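Local coordinates for aerolysin-like protein (Bombina maxima, PDB 6LH8) that probably forms membrane pores as a secreted toad member of the aerolysin family, or negatively regulates a pore-forming paralog under oxidizing conditions, at residues M1-I13 against P61-R73. Numbering follows the deposited sequence.
Sequences MSASVTVLWDKEI and PIGTEIQLEPKHR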
ATOM      1  N   MET A   1      18.406  -1.893  24.011  1.00 49.47           N
ATOM      2  CA  MET A   1      17.046  -1.496  23.652  1.00 48.84           C
ATOM      3  C   MET A   1      16.799  -1.556  22.144  1.00 42.35           C
ATOM      4  O   MET A   1      15.754  -1.110  21.663  1.00 40.24           O
ATOM      5  CB  MET A   1      16.744  -0.086  24.157  1.00 48.55           C
ATOM      6  CG  MET A   1      16.884   0.084  25.656  1.00 56.65           C
ATOM      7  SD  MET A   1      15.844   1.420  26.272  1.00 73.53           S
ATOM      8  CE  MET A   1      14.210   0.718  26.051  1.00 52.51           C
ATOM      9  N   SER A   2      17.759  -2.094  21.397  1.00 38.51           N
ATOM     10  CA  SER A   2      17.626  -2.273  19.954  1.00 39.87           C
ATOM     11  C   SER A   2      17.620  -3.768  19.657  1.00 37.86           C
ATOM     12  O   SER A   2      18.591  -4.468  19.964  1.00 38.22           O
ATOM     13  CB  SER A   2      18.762  -1.575  19.203  1.00 41.70           C
ATOM     14  OG  SER A   2      18.462  -1.450  17.819  1.00 48.41           O
ATOM     15  N   ALA A   3      16.534  -4.253  19.068  1.00 33.32           N
ATOM     16  CA  ALA A   3      16.408  -5.684  18.869  1.00 27.80           C
ATOM     17  C   ALA A   3      17.148  -6.141  17.618  1.00 27.25           C
ATOM     18  O   ALA A   3      17.345  -5.377  16.666  1.00 26.85           O
ATOM     19  CB  ALA A   3      14.938  -6.075  18.767  1.00 29.61           C
ATOM     20  N   SER A   4      17.570  -7.408  17.630  1.00 23.97           N
ATOM     21  CA  SER A   4      17.918  -8.086  16.387  1.00 25.59           C
ATOM     22  C   SER A   4      16.628  -8.528  15.715  1.00 24.25           C
ATOM     23  O   SER A   4      15.727  -9.036  16.381  1.00 26.22           O
ATOM     24  CB  SER A   4      18.800  -9.308  16.649  1.00 31.88           C
ATOM     25  OG  SER A   4      20.041  -8.953  17.209  1.00 36.12           O
ATOM     26  N   VAL A   5      16.529  -8.333  14.401  1.00 22.94           N
ATOM     27  CA  VAL A   5      15.263  -8.529  13.695  1.00 24.38           C
ATOM     28  C   VAL A   5      15.493  -9.385  12.456  1.00 24.40           C
ATOM     29  O   VAL A   5      16.419  -9.121  11.682  1.00 28.77           O
ATOM     30  CB  VAL A   5      14.625  -7.186  13.291  1.00 22.79           C
ATOM     31  CG1 VAL A   5      13.318  -7.433  12.551  1.00 25.00           C
ATOM     32  CG2 VAL A   5      14.397  -6.309  14.501  1.00 24.87           C
ATOM     33  N   THR A   6      14.649 -10.402  12.260  1.00 24.52           N
ATOM     34  CA  THR A   6      14.644 -11.183  11.021  1.00 22.21           C
ATOM     35  C   THR A   6      13.202 -11.469  10.634  1.00 24.14           C
ATOM     36  O   THR A   6      12.485 -12.120  11.395  1.00 22.94           O
ATOM     37  CB  THR A   6      15.401 -12.503  11.189  1.00 26.89           C
ATOM     38  OG1 THR A   6      16.781 -12.239  11.474  1.00 27.18           O
ATOM     39  CG2 THR A   6      15.288 -13.349   9.919  1.00 29.79           C
ATOM     40  N   VAL A   7      12.770 -10.993   9.467  1.00 21.94           N
ATOM     41  CA  VAL A   7      11.410 -11.260   9.001  1.00 24.07           C
ATOM     42  C   VAL A   7      11.416 -12.585   8.251  1.00 23.40           C
ATOM     43  O   VAL A   7      12.292 -12.821   7.410  1.00 24.07           O
ATOM     44  CB  VAL A   7      10.885 -10.123   8.107  1.00 22.27           C
ATOM     45  CG1 VAL A   7       9.451 -10.427   7.668  1.00 21.80           C
ATOM     46  CG2 VAL A   7      10.934  -8.801   8.841  1.00 25.57           C
ATOM     47  N   LEU A   8      10.446 -13.458   8.566  1.00 19.63           N
ATOM     48  CA  LEU A   8      10.324 -14.766   7.909  1.00 19.84           C
ATOM     49  C   LEU A   8       9.400 -14.628   6.700  1.00 23.05           C
ATOM     50  O   LEU A   8       8.238 -15.041   6.701  1.00 22.10           O
ATOM     51  CB  LEU A   8       9.826 -15.824   8.883  1.00 21.63           C
ATOM     52  CG  LEU A   8      10.512 -15.893  10.261  1.00 24.13           C
ATOM     53  CD1 LEU A   8      10.018 -17.078  11.066  1.00 27.50           C
ATOM     54  CD2 LEU A   8      12.040 -15.933  10.123  1.00 26.80           C
ATOM     55  N   TRP A   9       9.963 -14.059   5.631  1.00 20.88           N
ATOM     56  CA  TRP A   9       9.174 -13.774   4.440  1.00 23.33           C
ATOM     57  C   TRP A   9       8.640 -15.046   3.796  1.00 23.19           C
ATOM     58  O   TRP A   9       7.580 -15.016   3.153  1.00 21.58           O
ATOM     59  CB  TRP A   9      10.018 -12.992   3.437  1.00 25.62           C
ATOM     60  CG  TRP A   9      10.412 -11.614   3.875  1.00 26.49           C
ATOM     61  CD1 TRP A   9      11.685 -11.142   4.049  1.00 27.04           C
ATOM     62  CD2 TRP A   9       9.532 -10.516   4.166  1.00 22.76           C
ATOM     63  NE1 TRP A   9      11.647  -9.818   4.444  1.00 28.15           N
ATOM     64  CE2 TRP A   9      10.341  -9.413   4.518  1.00 23.95           C
ATOM     65  CE3 TRP A   9       8.143 -10.364   4.176  1.00 22.63           C
ATOM     66  CZ2 TRP A   9       9.803  -8.172   4.869  1.00 24.99           C
ATOM     67  CZ3 TRP A   9       7.611  -9.124   4.519  1.00 26.36           C
ATOM     68  CH2 TRP A   9       8.442  -8.048   4.860  1.00 25.45           C
ATOM     69  N   ASP A  10       9.343 -16.180   3.957  1.00 23.65           N
ATOM     70  CA  ASP A  10       8.809 -17.399   3.357  1.00 28.65           C
ATOM     71  C   ASP A  10       7.559 -17.894   4.070  1.00 23.48           C
ATOM     72  O   ASP A  10       6.886 -18.793   3.550  1.00 22.68           O
ATOM     73  CB  ASP A  10       9.865 -18.515   3.317  1.00 31.29           C
ATOM     74  CG  ASP A  10      10.268 -19.014   4.688  1.00 35.98           C
ATOM     75  OD1 ASP A  10      10.355 -18.200   5.633  1.00 36.40           O
ATOM     76  OD2 ASP A  10      10.533 -20.227   4.818  1.00 45.01           O
ATOM     77  N   LYS A  11       7.236 -17.338   5.238  1.00 19.82           N
ATOM     78  CA  LYS A  11       6.025 -17.674   5.975  1.00 20.17           C
ATOM     79  C   LYS A  11       4.913 -16.646   5.776  1.00 17.97           C
ATOM     80  O   LYS A  11       3.934 -16.653   6.535  1.00 19.81           O
ATOM     81  CB  LYS A  11       6.337 -17.815   7.464  1.00 18.60           C
ATOM     82  CG  LYS A  11       7.222 -19.010   7.814  1.00 21.44           C
ATOM     83  CD  LYS A  11       6.493 -20.315   7.499  1.00 26.38           C
ATOM     84  CE  LYS A  11       7.319 -21.545   7.871  1.00 32.48           C
ATOM     85  NZ  LYS A  11       6.782 -22.790   7.236  1.00 32.98           N
ATOM     86  N   GLU A  12       5.046 -15.773   4.774  1.00 19.80           N
ATOM     87  CA  GLU A  12       4.082 -14.701   4.538  1.00 17.57           C
ATOM     88  C   GLU A  12       2.693 -15.255   4.244  1.00 19.43           C
ATOM     89  O   GLU A  12       2.540 -16.239   3.513  1.00 19.36           O
ATOM     90  CB  GLU A  12       4.550 -13.833   3.369  1.00 22.80           C
ATOM     91  CG  GLU A  12       3.572 -12.728   2.985  1.00 25.83           C
ATOM     92  CD  GLU A  12       4.161 -11.749   1.998  1.00 31.51           C
ATOM     93  OE1 GLU A  12       5.024 -10.944   2.400  1.00 32.35           O
ATOM     94  OE2 GLU A  12       3.752 -11.786   0.818  1.00 35.07           O
ATOM     95  N   ILE A  13       1.677 -14.604   4.812  1.00 16.61           N
ATOM     96  CA  ILE A  13       0.272 -14.960   4.628  1.00 17.19           C
ATOM     97  C   ILE A  13      -0.340 -13.955   3.667  1.00 22.35           C
ATOM     98  O   ILE A  13      -0.136 -12.739   3.808  1.00 20.55           O
ATOM     99  CB  ILE A  13      -0.493 -14.960   5.965  1.00 19.48           C
ATOM    100  CG1 ILE A  13       0.059 -16.041   6.899  1.00 18.56           C
ATOM    101  CG2 ILE A  13      -2.020 -15.118   5.725  1.00 20.86           C
ATOM    102  CD1 ILE A  13      -0.428 -15.880   8.376  1.00 22.16           C
ATOM    103  N   PRO A  61      10.635  -5.565  26.210  1.00 27.37           N
ATOM    104  CA  PRO A  61      10.449  -4.352  27.018  1.00 25.79           C
ATOM    105  C   PRO A  61       9.809  -3.231  26.223  1.00 25.19           C
ATOM    106  O   PRO A  61      10.116  -3.019  25.050  1.00 22.32           O
ATOM    107  CB  PRO A  61      11.882  -3.985  27.432  1.00 28.74           C
ATOM    108  CG  PRO A  61      12.676  -5.241  27.252  1.00 32.51           C
ATOM    109  CD  PRO A  61      12.047  -5.952  26.097  1.00 24.04           C
ATOM    110  N   ILE A  62       8.902  -2.504  26.877  1.00 23.94           N
ATOM    111  CA  ILE A  62       8.371  -1.293  26.267  1.00 24.54           C
ATOM    112  C   ILE A  62       9.515  -0.324  25.981  1.00 26.50           C
ATOM    113  O   ILE A  62      10.422  -0.134  26.804  1.00 28.35           O
ATOM    114  CB  ILE A  62       7.292  -0.679  27.175  1.00 28.68           C
ATOM    115  CG1 ILE A  62       6.045  -1.564  27.136  1.00 31.99           C
ATOM    116  CG2 ILE A  62       6.956   0.733  26.718  1.00 27.74           C
ATOM    117  CD1 ILE A  62       4.864  -1.002  27.884  1.00 39.68           C
ATOM    118  N   GLY A  63       9.492   0.271  24.788  1.00 21.55           N
ATOM    119  CA  GLY A  63      10.555   1.131  24.312  1.00 23.81           C
ATOM    120  C   GLY A  63      11.558   0.456  23.396  1.00 23.44           C
ATOM    121  O   GLY A  63      12.390   1.153  22.800  1.00 25.88           O
ATOM    122  N   THR A  64      11.515  -0.874  23.284  1.00 25.03           N
ATOM    123  CA  THR A  64      12.418  -1.592  22.387  1.00 25.66           C
ATOM    124  C   THR A  64      12.224  -1.123  20.953  1.00 25.84           C
ATOM    125  O   THR A  64      11.093  -1.025  20.466  1.00 23.79           O
ATOM    126  CB  THR A  64      12.168  -3.099  22.477  1.00 22.90           C
ATOM    127  OG1 THR A  64      12.423  -3.554  23.807  1.00 24.51           O
ATOM    128  CG2 THR A  64      13.074  -3.860  21.517  1.00 25.46           C
ATOM    129  N   GLU A  65      13.330  -0.839  20.268  1.00 25.72           N
ATOM    130  CA  GLU A  65      13.262  -0.406  18.880  1.00 26.33           C
ATOM    131  C   GLU A  65      13.388  -1.614  17.964  1.00 25.90           C
ATOM    132  O   GLU A  65      14.207  -2.507  18.203  1.00 24.64           O
ATOM    133  CB  GLU A  65      14.350   0.626  18.572  1.00 29.18           C
ATOM    134  CG  GLU A  65      14.071   1.992  19.204  1.00 36.24           C
ATOM    135  CD  GLU A  65      14.903   3.114  18.603  1.00 45.46           C
ATOM    136  OE1 GLU A  65      15.827   2.820  17.819  1.00 43.70           O
ATOM    137  OE2 GLU A  65      14.632   4.294  18.917  1.00 46.98           O
ATOM    138  N   ILE A  66      12.564  -1.639  16.920  1.00 23.78           N
ATOM    139  CA  ILE A  66      12.459  -2.776  16.011  1.00 20.88           C
ATOM    140  C   ILE A  66      12.563  -2.218  14.601  1.00 23.82           C
ATOM    141  O   ILE A  66      11.608  -1.619  14.089  1.00 23.90           O
ATOM    142  CB  ILE A  66      11.150  -3.554  16.196  1.00 22.19           C
ATOM    143  CG1 ILE A  66      11.032  -4.075  17.632  1.00 23.00           C
ATOM    144  CG2 ILE A  66      11.042  -4.681  15.177  1.00 24.77           C
ATOM    145  CD1 ILE A  66       9.593  -4.344  18.069  1.00 26.00           C
ATOM    146  N   GLN A  67      13.722  -2.404  13.975  1.00 24.44           N
ATOM    147  CA  GLN A  67      13.979  -1.945  12.615  1.00 26.85           C
ATOM    148  C   GLN A  67      13.771  -3.086  11.632  1.00 27.24           C
ATOM    149  O   GLN A  67      14.372  -4.153  11.785  1.00 27.32           O
ATOM    150  CB  GLN A  67      15.408  -1.414  12.470  1.00 27.84           C
ATOM    151  CG  GLN A  67      15.631  -0.058  13.069  1.00 34.92           C
ATOM    152  CD  GLN A  67      16.923   0.580  12.590  1.00 40.22           C
ATOM    153  OE1 GLN A  67      17.256   1.698  12.978  1.00 48.54           O
ATOM    154  NE2 GLN A  67      17.656  -0.132  11.742  1.00 40.66           N
ATOM    155  N   LEU A  68      12.962  -2.855  10.601  1.00 24.50           N
ATOM    156  CA  LEU A  68      12.851  -3.853   9.549  1.00 28.89           C
ATOM    157  C   LEU A  68      12.731  -3.173   8.198  1.00 30.14           C
ATOM    158  O   LEU A  68      12.412  -1.986   8.093  1.00 25.73           O
ATOM    159  CB  LEU A  68      11.687  -4.829   9.774  1.00 32.33           C
ATOM    160  CG  LEU A  68      10.221  -4.414   9.849  1.00 30.27           C
ATOM    161  CD1 LEU A  68       9.620  -4.194   8.464  1.00 28.74           C
ATOM    162  CD2 LEU A  68       9.455  -5.523  10.570  1.00 25.23           C
ATOM    163  N   GLU A  69      13.013  -3.960   7.161  1.00 26.23           N
ATOM    164  CA  GLU A  69      12.980  -3.510   5.776  1.00 30.76           C
ATOM    165  C   GLU A  69      11.859  -4.229   5.039  1.00 28.45           C
ATOM    166  O   GLU A  69      11.997  -5.416   4.703  1.00 30.41           O
ATOM    167  CB  GLU A  69      14.327  -3.777   5.105  1.00 34.59           C
ATOM    168  CG  GLU A  69      15.470  -3.083   5.814  1.00 37.61           C
ATOM    169  CD  GLU A  69      16.788  -3.314   5.129  1.00 44.02           C
ATOM    170  OE1 GLU A  69      16.900  -2.961   3.937  1.00 48.50           O
ATOM    171  OE2 GLU A  69      17.704  -3.857   5.783  1.00 46.89           O
ATOM    172  N   PRO A  70      10.733  -3.570   4.791  1.00 23.88           N
ATOM    173  CA  PRO A  70       9.614  -4.232   4.116  1.00 24.54           C
ATOM    174  C   PRO A  70       9.963  -4.604   2.684  1.00 26.82           C
ATOM    175  O   PRO A  70      10.935  -4.114   2.104  1.00 28.54           O
ATOM    176  CB  PRO A  70       8.505  -3.174   4.141  1.00 24.55           C
ATOM    177  CG  PRO A  70       8.910  -2.205   5.197  1.00 27.25           C
ATOM    178  CD  PRO A  70      10.403  -2.194   5.197  1.00 26.38           C
ATOM    179  N   LYS A  71       9.138  -5.493   2.119  1.00 28.79           N
ATOM    180  CA  LYS A  71       9.233  -5.826   0.699  1.00 31.22           C
ATOM    181  C   LYS A  71       8.609  -4.747  -0.180  1.00 35.75           C
ATOM    182  O   LYS A  71       9.160  -4.413  -1.237  1.00 36.31           O
ATOM    183  CB  LYS A  71       8.551  -7.170   0.408  1.00 32.51           C
ATOM    184  CG  LYS A  71       9.075  -8.356   1.205  1.00 35.84           C
ATOM    185  CD  LYS A  71       8.771  -9.693   0.514  1.00 38.55           C
ATOM    186  CE  LYS A  71       7.302  -9.825   0.131  1.00 40.01           C
ATOM    187  NZ  LYS A  71       6.905 -11.253  -0.097  1.00 41.60           N
ATOM    188  N   HIS A  72       7.455  -4.217   0.219  1.00 29.26           N
ATOM    189  CA  HIS A  72       6.675  -3.290  -0.600  1.00 31.06           C
ATOM    190  C   HIS A  72       6.878  -1.865  -0.103  1.00 34.45           C
ATOM    191  O   HIS A  72       6.531  -1.551   1.037  1.00 27.94           O
ATOM    192  CB  HIS A  72       5.192  -3.657  -0.562  1.00 33.77           C
ATOM    193  CG  HIS A  72       4.929  -5.090  -0.897  1.00 34.32           C
ATOM    194  ND1 HIS A  72       5.208  -5.619  -2.137  1.00 38.70           N
ATOM    195  CD2 HIS A  72       4.427  -6.106  -0.156  1.00 33.90           C
ATOM    196  CE1 HIS A  72       4.890  -6.903  -2.148  1.00 41.52           C
ATOM    197  NE2 HIS A  72       4.417  -7.223  -0.958  1.00 39.23           N
ATOM    198  N   ARG A  73       7.420  -1.001  -0.963  1.00 30.19           N
ATOM    199  CA  ARG A  73       7.752   0.367  -0.586  1.00 32.26           C
ATOM    200  C   ARG A  73       7.271   1.328  -1.666  1.00 33.14           C
ATOM    201  O   ARG A  73       6.928   0.926  -2.778  1.00 36.83           O
ATOM    202  CB  ARG A  73       9.264   0.551  -0.371  1.00 34.25           C
ATOM    203  CG  ARG A  73       9.917  -0.445   0.576  1.00 31.75           C
ATOM    204  CD  ARG A  73       9.465  -0.233   2.007  1.00 31.22           C
ATOM    205  NE  ARG A  73       9.631   1.148   2.454  1.00 35.36           N
ATOM    206  CZ  ARG A  73      10.734   1.620   3.031  1.00 34.43           C
ATOM    207  NH1 ARG A  73      11.774   0.820   3.226  1.00 32.55           N
ATOM    208  NH2 ARG A  73      10.793   2.888   3.416  1.00 40.43           N
TER
HETATM  209  O   HOH W   1      15.942  -3.154  15.574  1.00 27.34           O
HETATM  210  O   HOH W   2      13.619  -7.757   5.059  1.00 33.75           O
HETATM  211  O   HOH W   3       7.459 -14.061   0.425  1.00 38.12           O
HETATM  212  O   HOH W   4       3.703  -9.707  -0.645  1.00 35.02           O
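Backbone hydrogen bonds join the two segments at a single parallel bridge, S2 with E65. E65 N donates to M1 O at 2.8 Å and A3 N returns a bond to E65 O at 3.0 Å. Beyond A3 the chains splay apart, the short strands 4-7 and 65-68 running at 40° to each other, and a water takes over the pairing: it donates to A3 O and E65 O and accepts from Q67 N.

Apolar side chains continue the contact where the backbones diverge. V5 sets its branches astride Q67 O; CG2 reaches I66 CG2 at 3.8 Å, while CG1, anti to the backbone N (chi1 180°), leans on L68 CB. V7 CG2 meets L68 CD2 crosswise.

The W9 ring is sandwiched. V7 CG1 sits over the centre of one face, and on the other K71 CG makes a CH-pi contact, 3.4 Å from the six-membered ring centroid. In the ring plane, a water links NE1 to E69 O. A bend at chi3 (-51°) turns K71 onward to E12, where NZ forms a salt bridge with OE1 at 3.1 Å, approaching from above the carboxylate plane.

This surface contact joins the start of edge strand 4-28 of the long five-stranded antiparallel sheet, paired with strand 110-130 through S4, T6 and L8, to the small two-stranded sheet 65-68/81-84, whose L68 packs on I52 and Y139 of the larger sheet.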